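Local coordinates for sporozoite microneme protein essential for cell traversal (Plasmodium berghei, PDB 4U5A), which is a sporozoite microneme protein essential for the parasite's traversal of host cells, at residues I11-I25 against I68-K80. Numbering follows the deposited sequence.
Sequences IEEFDKLSDDFSNDI and IDGILRSFIENNK
Phe-21 of helix 10-39 packs against Leu-72 of helix 59-84 in the apolar heart of this antiparallel helix pair, a worked example of how two neighbours in a four-helix bundle divide their interface into a greasy inner side and a charged outer side. The axes of segments 11-25 and 68-80 run at 178° to each other, 9.4 Å apart at closest approach. Phe-21 holds CG anti to its backbone N (chi1 -172°), which swings the ring toward helix 59-84, where Leu-72 lies over one face; Ile-25 CG1 lies over the opposite face, and the backbone of Ile-68 meets the ring edge. Ile-68 CG2 touches the far end of the ring at Phe-21 CZ, 3.5 Å away. Both Phe-21 and Leu-72 also touch Cys-102 of helix 88-126, so a third helix adjoins this side of the pair. Farther along, Ile-76 is met by Phe-14, Leu-17 and Ser-18: its CG2 approaches the edge of the Phe-14 ring, while Ile-76 CD1 touches Ser-18 OG and lies 3.6 Å from Leu-17 CB. The backbones come nearest at Ser-18, whose CA is 5.3 Å from the CA of Arg-73.

Outward from this serine the contact turns polar. Ser-18 CB lies over one face of the Arg-73 guanidinium, and the bend at chi3 (-72°) turns that group across onto helix 10-39. Arg-73 NH2 donates nearly straight to Ser-22 OG (2.7 Å) and also bonds Asp-19 OD1 on the anti side of the carboxylate. Ser-22 relays the chain, its OG donating to the syn lone pair of Asp-69 OD1 at 2.7 Å. At the other end, extended Lys-80 runs past Ile-11 and joins Asp-15 and Glu-77, a bridge that probably eases repulsion between the two acids; Lys-80 NZ meets the syn lone pair of Asp-15 OD1 at 2.6 Å.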
loop_
_atom_site.group_PDB
_atom_site.type_symbol
_atom_site.label_atom_id
_atom_site.label_comp_id
_atom_site.label_asym_id
_atom_site.label_seq_id
_atom_site.Cartn_x
_atom_site.Cartn_y
_atom_site.Cartn_z
ATOM N N ILE A 11 -3.242 27.964 -6.638
ATOM C CA ILE A 11 -3.252 27.435 -5.282
ATOM C C ILE A 11 -4.385 26.420 -5.117
ATOM O O ILE A 11 -4.236 25.416 -4.418
ATOM C CB ILE A 11 -3.417 28.573 -4.248
ATOM C CG1 ILE A 11 -2.322 29.625 -4.434
ATOM C CG2 ILE A 11 -3.385 28.030 -2.832
ATOM C CD1 ILE A 11 -0.918 29.067 -4.326
ATOM N N GLU A 12 -5.505 26.669 -5.789
ATOM C CA GLU A 12 -6.632 25.743 -5.761
ATOM C C GLU A 12 -6.284 24.442 -6.481
ATOM O O GLU A 12 -6.731 23.361 -6.085
ATOM C CB GLU A 12 -7.864 26.383 -6.384
ATOM N N GLU A 13 -5.473 24.554 -7.529
ATOM C CA GLU A 13 -5.070 23.394 -8.318
ATOM C C GLU A 13 -4.088 22.515 -7.540
ATOM O O GLU A 13 -4.157 21.277 -7.593
ATOM C CB GLU A 13 -4.458 23.851 -9.646
ATOM C CG GLU A 13 -5.472 24.478 -10.605
ATOM C CD GLU A 13 -4.826 25.160 -11.800
ATOM O OE1 GLU A 13 -3.660 25.592 -11.684
ATOM O OE2 GLU A 13 -5.487 25.264 -12.856
ATOM N N PHE A 14 -3.189 23.161 -6.803
ATOM C CA PHE A 14 -2.267 22.448 -5.921
ATOM C C PHE A 14 -3.049 21.775 -4.793
ATOM O O PHE A 14 -2.775 20.622 -4.419
ATOM C CB PHE A 14 -1.202 23.403 -5.377
ATOM C CG PHE A 14 -0.059 23.631 -6.330
ATOM C CD1 PHE A 14 1.197 23.105 -6.069
ATOM C CD2 PHE A 14 -0.248 24.355 -7.498
ATOM C CE1 PHE A 14 2.245 23.307 -6.949
ATOM C CE2 PHE A 14 0.795 24.559 -8.382
ATOM C CZ PHE A 14 2.043 24.032 -8.108
ATOM N N ASP A 15 -4.019 22.510 -4.254
ATOM C CA ASP A 15 -4.940 21.962 -3.271
ATOM C C ASP A 15 -5.619 20.706 -3.832
ATOM O O ASP A 15 -5.835 19.728 -3.109
ATOM C CB ASP A 15 -5.984 23.007 -2.872
ATOM C CG ASP A 15 -5.420 24.070 -1.941
ATOM O OD1 ASP A 15 -4.335 23.839 -1.367
ATOM O OD2 ASP A 15 -6.061 25.132 -1.784
ATOM N N LYS A 16 -5.930 20.733 -5.126
ATOM C CA LYS A 16 -6.523 19.578 -5.793
ATOM C C LYS A 16 -5.536 18.416 -5.855
ATOM O O LYS A 16 -5.928 17.259 -5.691
ATOM C CB LYS A 16 -6.998 19.944 -7.192
ATOM N N LEU A 17 -4.262 18.718 -6.098
ATOM C CA LEU A 17 -3.233 17.676 -6.041
ATOM C C LEU A 17 -3.249 16.983 -4.676
ATOM O O LEU A 17 -3.300 15.742 -4.588
ATOM C CB LEU A 17 -1.849 18.261 -6.333
ATOM C CG LEU A 17 -1.565 18.617 -7.795
ATOM C CD1 LEU A 17 -0.257 19.375 -7.936
ATOM C CD2 LEU A 17 -1.529 17.350 -8.632
ATOM N N SER A 18 -3.237 17.789 -3.616
ATOM C CA SER A 18 -3.244 17.246 -2.263
ATOM C C SER A 18 -4.478 16.384 -1.995
ATOM O O SER A 18 -4.367 15.254 -1.500
ATOM C CB SER A 18 -3.176 18.377 -1.234
ATOM O OG SER A 18 -1.915 19.019 -1.255
ATOM N N ASP A 19 -5.647 16.911 -2.350
ATOM C CA ASP A 19 -6.907 16.225 -2.086
ATOM C C ASP A 19 -7.041 14.907 -2.859
ATOM O O ASP A 19 -7.470 13.888 -2.298
ATOM C CB ASP A 19 -8.079 17.154 -2.406
ATOM C CG ASP A 19 -8.155 18.341 -1.459
ATOM O OD1 ASP A 19 -7.708 18.206 -0.302
ATOM O OD2 ASP A 19 -8.655 19.410 -1.870
ATOM N N ASP A 20 -6.672 14.928 -4.138
ATOM C CA ASP A 20 -6.692 13.722 -4.958
ATOM C C ASP A 20 -5.765 12.664 -4.383
ATOM O O ASP A 20 -6.145 11.493 -4.246
ATOM C CB ASP A 20 -6.289 14.029 -6.403
ATOM C CG ASP A 20 -7.372 14.760 -7.173
ATOM O OD1 ASP A 20 -8.434 15.055 -6.583
ATOM O OD2 ASP A 20 -7.156 15.040 -8.370
ATOM N N PHE A 21 -4.549 13.081 -4.037
ATOM C CA PHE A 21 -3.587 12.149 -3.465
ATOM C C PHE A 21 -4.153 11.526 -2.192
ATOM O O PHE A 21 -4.046 10.317 -1.982
ATOM C CB PHE A 21 -2.259 12.843 -3.177
ATOM C CG PHE A 21 -1.167 11.903 -2.755
ATOM C CD1 PHE A 21 -0.576 11.055 -3.678
ATOM C CD2 PHE A 21 -0.736 11.862 -1.436
ATOM C CE1 PHE A 21 0.427 10.186 -3.301
ATOM C CE2 PHE A 21 0.272 10.994 -1.049
ATOM C CZ PHE A 21 0.854 10.154 -1.985
ATOM N N SER A 22 -4.775 12.354 -1.357
ATOM C CA SER A 22 -5.385 11.872 -0.123
ATOM C C SER A 22 -6.469 10.829 -0.396
ATOM O O SER A 22 -6.523 9.793 0.275
ATOM C CB SER A 22 -5.976 13.038 0.669
ATOM O OG SER A 22 -4.961 13.854 1.225
ATOM N N ASN A 23 -7.315 11.097 -1.389
ATOM C CA ASN A 23 -8.360 10.150 -1.779
ATOM C C ASN A 23 -7.787 8.804 -2.217
ATOM O O ASN A 23 -8.222 7.743 -1.744
ATOM C CB ASN A 23 -9.212 10.730 -2.910
ATOM C CG ASN A 23 -10.081 11.885 -2.456
ATOM O OD1 ASN A 23 -10.352 12.045 -1.267
ATOM N ND2 ASN A 23 -10.515 12.704 -3.405
ATOM N N ASP A 24 -6.803 8.854 -3.114
ATOM C CA ASP A 24 -6.157 7.639 -3.604
ATOM C C ASP A 24 -5.521 6.843 -2.457
ATOM O O ASP A 24 -5.663 5.616 -2.381
ATOM C CB ASP A 24 -5.109 7.988 -4.665
ATOM C CG ASP A 24 -5.708 8.706 -5.866
ATOM O OD1 ASP A 24 -6.923 8.552 -6.114
ATOM O OD2 ASP A 24 -4.962 9.425 -6.566
ATOM N N ILE A 25 -4.834 7.551 -1.563
ATOM C CA ILE A 25 -4.210 6.925 -0.401
ATOM C C ILE A 25 -5.245 6.257 0.509
ATOM O O ILE A 25 -5.029 5.140 0.981
ATOM C CB ILE A 25 -3.385 7.948 0.414
ATOM C CG1 ILE A 25 -2.143 8.367 -0.372
ATOM C CG2 ILE A 25 -2.951 7.360 1.745
ATOM C CD1 ILE A 25 -1.111 7.268 -0.511
ATOM N N ILE A 68 2.779 9.012 4.238
ATOM C CA ILE A 68 2.896 9.340 2.821
ATOM C C ILE A 68 1.915 10.438 2.424
ATOM O O ILE A 68 2.277 11.407 1.753
ATOM C CB ILE A 68 2.653 8.097 1.942
ATOM C CG1 ILE A 68 3.664 7.003 2.277
ATOM C CG2 ILE A 68 2.714 8.453 0.465
ATOM C CD1 ILE A 68 3.446 5.726 1.499
ATOM N N ASP A 69 0.671 10.281 2.864
ATOM C CA ASP A 69 -0.373 11.264 2.611
ATOM C C ASP A 69 -0.003 12.614 3.211
ATOM O O ASP A 69 -0.117 13.643 2.547
ATOM C CB ASP A 69 -1.705 10.766 3.187
ATOM C CG ASP A 69 -2.888 11.641 2.800
ATOM O OD1 ASP A 69 -2.707 12.624 2.054
ATOM O OD2 ASP A 69 -4.014 11.331 3.243
ATOM N N GLY A 70 0.470 12.606 4.453
ATOM C CA GLY A 70 0.790 13.847 5.133
ATOM C C GLY A 70 2.051 14.523 4.630
ATOM O O GLY A 70 2.115 15.752 4.569
ATOM N N ILE A 71 3.045 13.723 4.251
ATOM C CA ILE A 71 4.301 14.254 3.731
ATOM C C ILE A 71 4.068 14.999 2.422
ATOM O O ILE A 71 4.621 16.082 2.203
ATOM C CB ILE A 71 5.358 13.142 3.532
ATOM C CG1 ILE A 71 5.949 12.728 4.883
ATOM C CG2 ILE A 71 6.494 13.618 2.642
ATOM C CD1 ILE A 71 7.012 11.649 4.785
ATOM N N LEU A 72 3.222 14.442 1.563
ATOM C CA LEU A 72 2.957 15.084 0.286
ATOM C C LEU A 72 2.155 16.362 0.489
ATOM O O LEU A 72 2.432 17.380 -0.141
ATOM C CB LEU A 72 2.188 14.163 -0.654
ATOM C CG LEU A 72 2.053 14.834 -2.024
ATOM C CD1 LEU A 72 3.075 14.271 -3.009
ATOM C CD2 LEU A 72 0.641 14.795 -2.579
ATOM N N ARG A 73 1.167 16.308 1.377
ATOM C CA ARG A 73 0.331 17.468 1.649
ATOM C C ARG A 73 1.156 18.584 2.269
ATOM O O ARG A 73 0.969 19.756 1.949
ATOM C CB ARG A 73 -0.828 17.099 2.577
ATOM C CG ARG A 73 -1.832 18.225 2.773
ATOM C CD ARG A 73 -3.086 17.766 3.505
ATOM N NE ARG A 73 -3.927 16.912 2.670
ATOM C CZ ARG A 73 -4.819 17.367 1.795
ATOM N NH1 ARG A 73 -4.979 18.673 1.627
ATOM N NH2 ARG A 73 -5.543 16.516 1.078
ATOM N N SER A 74 2.092 18.212 3.134
ATOM C CA SER A 74 2.970 19.192 3.760
ATOM C C SER A 74 3.896 19.812 2.725
ATOM O O SER A 74 4.199 21.002 2.791
ATOM C CB SER A 74 3.788 18.552 4.886
ATOM O OG SER A 74 3.052 18.492 6.096
ATOM N N PHE A 75 4.332 19.008 1.761
ATOM C CA PHE A 75 5.221 19.510 0.720
ATOM C C PHE A 75 4.538 20.545 -0.163
ATOM O O PHE A 75 5.103 21.602 -0.445
ATOM C CB PHE A 75 5.734 18.369 -0.153
ATOM C CG PHE A 75 6.536 18.834 -1.332
ATOM C CD1 PHE A 75 7.877 19.155 -1.191
ATOM C CD2 PHE A 75 5.943 18.974 -2.579
ATOM C CE1 PHE A 75 8.619 19.593 -2.274
ATOM C CE2 PHE A 75 6.674 19.414 -3.665
ATOM C CZ PHE A 75 8.016 19.723 -3.514
ATOM N N ILE A 76 3.325 20.228 -0.602
ATOM C CA ILE A 76 2.551 21.112 -1.465
ATOM C C ILE A 76 2.252 22.451 -0.782
ATOM O O ILE A 76 2.342 23.505 -1.412
ATOM C CB ILE A 76 1.249 20.432 -1.919
ATOM C CG1 ILE A 76 1.582 19.249 -2.832
ATOM C CG2 ILE A 76 0.345 21.415 -2.643
ATOM C CD1 ILE A 76 0.380 18.614 -3.480
ATOM N N GLU A 77 1.901 22.417 0.500
ATOM C CA GLU A 77 1.595 23.645 1.226
ATOM C C GLU A 77 2.811 24.565 1.284
ATOM O O GLU A 77 2.702 25.772 1.057
ATOM C CB GLU A 77 1.123 23.332 2.644
ATOM C CG GLU A 77 -0.171 22.554 2.714
ATOM C CD GLU A 77 -1.364 23.374 2.276
ATOM O OE1 GLU A 77 -1.390 24.589 2.570
ATOM O OE2 GLU A 77 -2.283 22.801 1.652
ATOM N N ASN A 78 3.967 23.987 1.596
ATOM C CA ASN A 78 5.201 24.748 1.732
ATOM C C ASN A 78 5.775 25.162 0.380
ATOM O O ASN A 78 6.733 25.935 0.314
ATOM C CB ASN A 78 6.233 23.945 2.520
ATOM C CG ASN A 78 5.868 23.809 3.993
ATOM O OD1 ASN A 78 5.040 24.558 4.517
ATOM N ND2 ASN A 78 6.478 22.837 4.663
ATOM N N ASN A 79 5.177 24.656 -0.695
ATOM C CA ASN A 79 5.661 24.924 -2.045
ATOM C C ASN A 79 4.779 25.960 -2.744
ATOM O O ASN A 79 5.094 26.432 -3.836
ATOM C CB ASN A 79 5.705 23.615 -2.849
ATOM C CG ASN A 79 6.412 23.760 -4.184
ATOM O OD1 ASN A 79 5.771 23.828 -5.232
ATOM N ND2 ASN A 79 7.740 23.791 -4.154
ATOM N N LYS A 80 3.673 26.309 -2.094
ATOM C CA LYS A 80 2.778 27.350 -2.580
ATOM C C LYS A 80 3.484 28.698 -2.670
ATOM O O LYS A 80 3.174 29.511 -3.538
ATOM C CB LYS A 80 1.546 27.460 -1.683
ATOM C CG LYS A 80 0.568 26.302 -1.812
ATOM C CD LYS A 80 -0.634 26.512 -0.905
ATOM C CE LYS A 80 -1.594 25.345 -0.984
ATOM N NZ LYS A 80 -2.793 25.562 -0.131
#